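Local coordinates for protein putative glutathione S-transferase (Corynebacterium glutamicum, PDB 3M1G) that probably acts as a glutathione transferase of the omega-like, ECM4-related kind, at residues 62-68 / 89-95. Sequence-based numbering, arbitrary orientation.
Sequences YRLVAAR and ISLGLTG
R63 reaches across S90 on one face of a parallel strand pair, 62-66 with 90-93. Its CG is anti to the backbone N (chi1 174°), and the chain bends at chi3 (-69°). The guanidinium therefore comes back over S90, whose OG lies over one of its faces, 3.3 Å from R63 NE. The angle is too poor for a hydrogen bond; S90 OG bonds to E144 instead. R63 NH1 comes obliquely within 3.0 Å of L91 O, again at a poor angle. G92 CA sits at the guanidinium edge, where the neighbouring strand carries no side chain.

On the other face, L64 and L91 lie side by side and point the same way, with L64 CD2 4.0 Å from L91 CD1. L91 CD1 also touches A66 CB. Helix 71-83 covers this face through T76, V77 and R80. Farther along, L93 crosses R68, its CD1 3.8 Å from R68 NH2.

Five backbone hydrogen bonds join segments 62-68 and 89-95, among them G92 N to L64 O (2.8 Å). Beyond them, a water links R68 N to T94 O. These are the two parallel strands of a beta-alpha-beta unit in the thioredoxin-like domain, joined through helix 71-83. A67 lies beside C70, the predicted nucleophile. The chemistry implies a backbone-bonded pair with an apolar helix-facing side and a mixed side, where R63 and S90 lie beside V65.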
ATOM      1  N   TYR A  62     -18.669  30.631 -21.009  1.00 19.30           N
ATOM      2  CA  TYR A  62     -18.770  29.377 -20.266  1.00 20.14           C
ATOM      3  C   TYR A  62     -17.711  29.224 -19.176  1.00 21.51           C
ATOM      4  O   TYR A  62     -16.588  29.773 -19.262  1.00 20.60           O
ATOM      5  CB  TYR A  62     -18.650  28.186 -21.225  1.00 19.60           C
ATOM      6  CG  TYR A  62     -19.523  28.271 -22.431  1.00 19.55           C
ATOM      7  CD1 TYR A  62     -20.891  28.041 -22.336  1.00 20.57           C
ATOM      8  CD2 TYR A  62     -18.985  28.643 -23.682  1.00 19.95           C
ATOM      9  CE1 TYR A  62     -21.694  28.122 -23.434  1.00 21.09           C
ATOM     10  CE2 TYR A  62     -19.765  28.732 -24.789  1.00 18.79           C
ATOM     11  CZ  TYR A  62     -21.129  28.491 -24.680  1.00 22.04           C
ATOM     12  OH  TYR A  62     -21.928  28.570 -25.797  1.00 20.04           O
ATOM     13  N   ARG A  63     -18.073  28.436 -18.155  1.00 22.63           N
ATOM     14  CA  ARG A  63     -17.191  28.121 -17.037  1.00 22.75           C
ATOM     15  C   ARG A  63     -17.050  26.616 -16.902  1.00 22.70           C
ATOM     16  O   ARG A  63     -18.046  25.884 -16.962  1.00 21.37           O
ATOM     17  CB  ARG A  63     -17.770  28.703 -15.732  1.00 23.75           C
ATOM     18  CG  ARG A  63     -17.015  28.310 -14.457  1.00 26.45           C
ATOM     19  CD  ARG A  63     -17.628  28.983 -13.219  1.00 30.06           C
ATOM     20  NE  ARG A  63     -17.343  30.395 -13.320  1.00 39.62           N
ATOM     21  CZ  ARG A  63     -16.362  31.021 -12.677  1.00 45.54           C
ATOM     22  NH1 ARG A  63     -15.605  30.396 -11.779  1.00 47.18           N
ATOM     23  NH2 ARG A  63     -16.186  32.316 -12.896  1.00 50.46           N
ATOM     24  N   LEU A  64     -15.805  26.158 -16.732  1.00 22.05           N
ATOM     25  CA  LEU A  64     -15.542  24.772 -16.395  1.00 22.05           C
ATOM     26  C   LEU A  64     -15.616  24.628 -14.872  1.00 21.72           C
ATOM     27  O   LEU A  64     -14.906  25.310 -14.140  1.00 21.08           O
ATOM     28  CB  LEU A  64     -14.174  24.318 -16.899  1.00 21.54           C
ATOM     29  CG  LEU A  64     -13.750  22.891 -16.556  1.00 21.39           C
ATOM     30  CD1 LEU A  64     -14.680  21.866 -17.241  1.00 20.60           C
ATOM     31  CD2 LEU A  64     -12.252  22.679 -16.963  1.00 19.65           C
ATOM     32  N   VAL A  65     -16.517  23.767 -14.413  1.00 21.95           N
ATOM     33  CA  VAL A  65     -16.697  23.564 -12.992  1.00 22.66           C
ATOM     34  C   VAL A  65     -16.085  22.190 -12.746  1.00 23.33           C
ATOM     35  O   VAL A  65     -16.520  21.195 -13.326  1.00 22.52           O
ATOM     36  CB  VAL A  65     -18.165  23.606 -12.553  1.00 22.67           C
ATOM     37  CG1 VAL A  65     -18.286  23.215 -10.997  1.00 24.07           C
ATOM     38  CG2 VAL A  65     -18.786  25.005 -12.830  1.00 22.78           C
ATOM     39  N   ALA A  66     -15.023  22.173 -11.952  1.00 23.65           N
ATOM     40  CA  ALA A  66     -14.219  20.976 -11.740  1.00 24.51           C
ATOM     41  C   ALA A  66     -13.925  20.770 -10.243  1.00 25.30           C
ATOM     42  O   ALA A  66     -14.330  21.591  -9.389  1.00 26.52           O
ATOM     43  CB  ALA A  66     -12.908  21.091 -12.554  1.00 24.00           C
ATOM     44  N   ALA A  67     -13.280  19.660  -9.901  1.00 25.00           N
ATOM     45  CA  ALA A  67     -12.818  19.424  -8.522  1.00 24.88           C
ATOM     46  C   ALA A  67     -11.422  18.845  -8.628  1.00 24.15           C
ATOM     47  O   ALA A  67     -11.181  17.935  -9.450  1.00 24.08           O
ATOM     48  CB  ALA A  67     -13.762  18.430  -7.774  1.00 24.78           C
ATOM     49  N   ARG A  68     -10.510  19.336  -7.803  1.00 23.50           N
ATOM     50  CA  ARG A  68      -9.131  18.815  -7.782  1.00 23.82           C
ATOM     51  C   ARG A  68      -9.045  17.319  -7.538  1.00 23.02           C
ATOM     52  O   ARG A  68      -8.217  16.645  -8.126  1.00 23.70           O
ATOM     53  CB  ARG A  68      -8.302  19.525  -6.704  1.00 24.85           C
ATOM     54  CG  ARG A  68      -8.053  20.996  -6.960  1.00 28.49           C
ATOM     55  CD  ARG A  68      -7.139  21.197  -8.211  1.00 33.19           C
ATOM     56  NE  ARG A  68      -6.801  22.610  -8.353  1.00 37.68           N
ATOM     57  CZ  ARG A  68      -6.440  23.209  -9.490  1.00 42.12           C
ATOM     58  NH1 ARG A  68      -6.365  22.532 -10.646  1.00 39.70           N
ATOM     59  NH2 ARG A  68      -6.179  24.515  -9.477  1.00 45.10           N
ATOM     60  N   ILE A  89     -12.343  30.195 -21.255  1.00 20.17           N
ATOM     61  CA  ILE A  89     -13.291  29.464 -20.425  1.00 20.40           C
ATOM     62  C   ILE A  89     -12.787  29.597 -18.997  1.00 21.34           C
ATOM     63  O   ILE A  89     -11.614  29.284 -18.688  1.00 21.49           O
ATOM     64  CB  ILE A  89     -13.333  27.972 -20.792  1.00 20.58           C
ATOM     65  CG1 ILE A  89     -13.766  27.775 -22.246  1.00 20.84           C
ATOM     66  CG2 ILE A  89     -14.212  27.142 -19.822  1.00 19.50           C
ATOM     67  CD1 ILE A  89     -13.495  26.303 -22.790  1.00 18.74           C
ATOM     68  N   SER A  90     -13.650  30.093 -18.113  1.00 22.20           N
ATOM     69  CA  SER A  90     -13.266  30.324 -16.719  1.00 22.98           C
ATOM     70  C   SER A  90     -13.305  29.004 -15.945  1.00 23.89           C
ATOM     71  O   SER A  90     -13.771  27.983 -16.462  1.00 23.54           O
ATOM     72  CB  SER A  90     -14.183  31.373 -16.062  1.00 22.73           C
ATOM     73  OG  SER A  90     -15.530  30.918 -16.027  1.00 23.54           O
ATOM     74  N   LEU A  91     -12.823  29.033 -14.705  1.00 24.87           N
ATOM     75  CA  LEU A  91     -12.647  27.806 -13.893  1.00 26.31           C
ATOM     76  C   LEU A  91     -13.262  28.022 -12.517  1.00 27.78           C
ATOM     77  O   LEU A  91     -12.941  29.001 -11.847  1.00 27.07           O
ATOM     78  CB  LEU A  91     -11.178  27.439 -13.697  1.00 25.40           C
ATOM     79  CG  LEU A  91     -10.902  26.139 -12.928  1.00 26.59           C
ATOM     80  CD1 LEU A  91     -11.386  24.907 -13.737  1.00 23.08           C
ATOM     81  CD2 LEU A  91      -9.419  25.993 -12.564  1.00 23.45           C
ATOM     82  N   GLY A  92     -14.178  27.131 -12.151  1.00 29.29           N
ATOM     83  CA  GLY A  92     -14.707  27.056 -10.797  1.00 31.64           C
ATOM     84  C   GLY A  92     -14.288  25.720 -10.164  1.00 32.77           C
ATOM     85  O   GLY A  92     -14.415  24.677 -10.782  1.00 32.48           O
ATOM     86  N   LEU A  93     -13.761  25.770  -8.950  1.00 35.19           N
ATOM     87  CA  LEU A  93     -13.378  24.563  -8.196  1.00 37.15           C
ATOM     88  C   LEU A  93     -14.392  24.262  -7.078  1.00 38.52           C
ATOM     89  O   LEU A  93     -14.749  25.166  -6.322  1.00 39.41           O
ATOM     90  CB  LEU A  93     -11.977  24.738  -7.639  1.00 37.10           C
ATOM     91  CG  LEU A  93     -10.929  24.874  -8.742  1.00 35.87           C
ATOM     92  CD1 LEU A  93      -9.622  25.354  -8.151  1.00 35.71           C
ATOM     93  CD2 LEU A  93     -10.726  23.578  -9.523  1.00 33.75           C
ATOM     94  N   THR A  94     -14.856  23.009  -7.009  0.50 39.17           N
ATOM     95  CA  THR A  94     -15.886  22.552  -6.049  0.50 39.89           C
ATOM     96  C   THR A  94     -15.524  21.150  -5.565  0.50 40.67           C
ATOM     97  O   THR A  94     -14.373  20.736  -5.714  0.50 40.24           O
ATOM     98  CB  THR A  94     -17.289  22.478  -6.704  0.50 40.23           C
ATOM     99  OG1 THR A  94     -18.293  22.244  -5.702  0.50 39.30           O
ATOM    100  CG2 THR A  94     -17.339  21.346  -7.741  0.50 40.22           C
ATOM    101  N   GLY A  95     -16.484  20.443  -4.949  1.00 41.52           N
ATOM    102  CA  GLY A  95     -16.316  18.998  -4.585  1.00 42.62           C
ATOM    103  C   GLY A  95     -16.761  17.919  -5.598  1.00 43.87           C
ATOM    104  O   GLY A  95     -17.668  18.146  -6.408  1.00 44.26           O
TER
HETATM  105  O   HOH W   1     -11.711  21.035  -5.775  1.00 33.06           O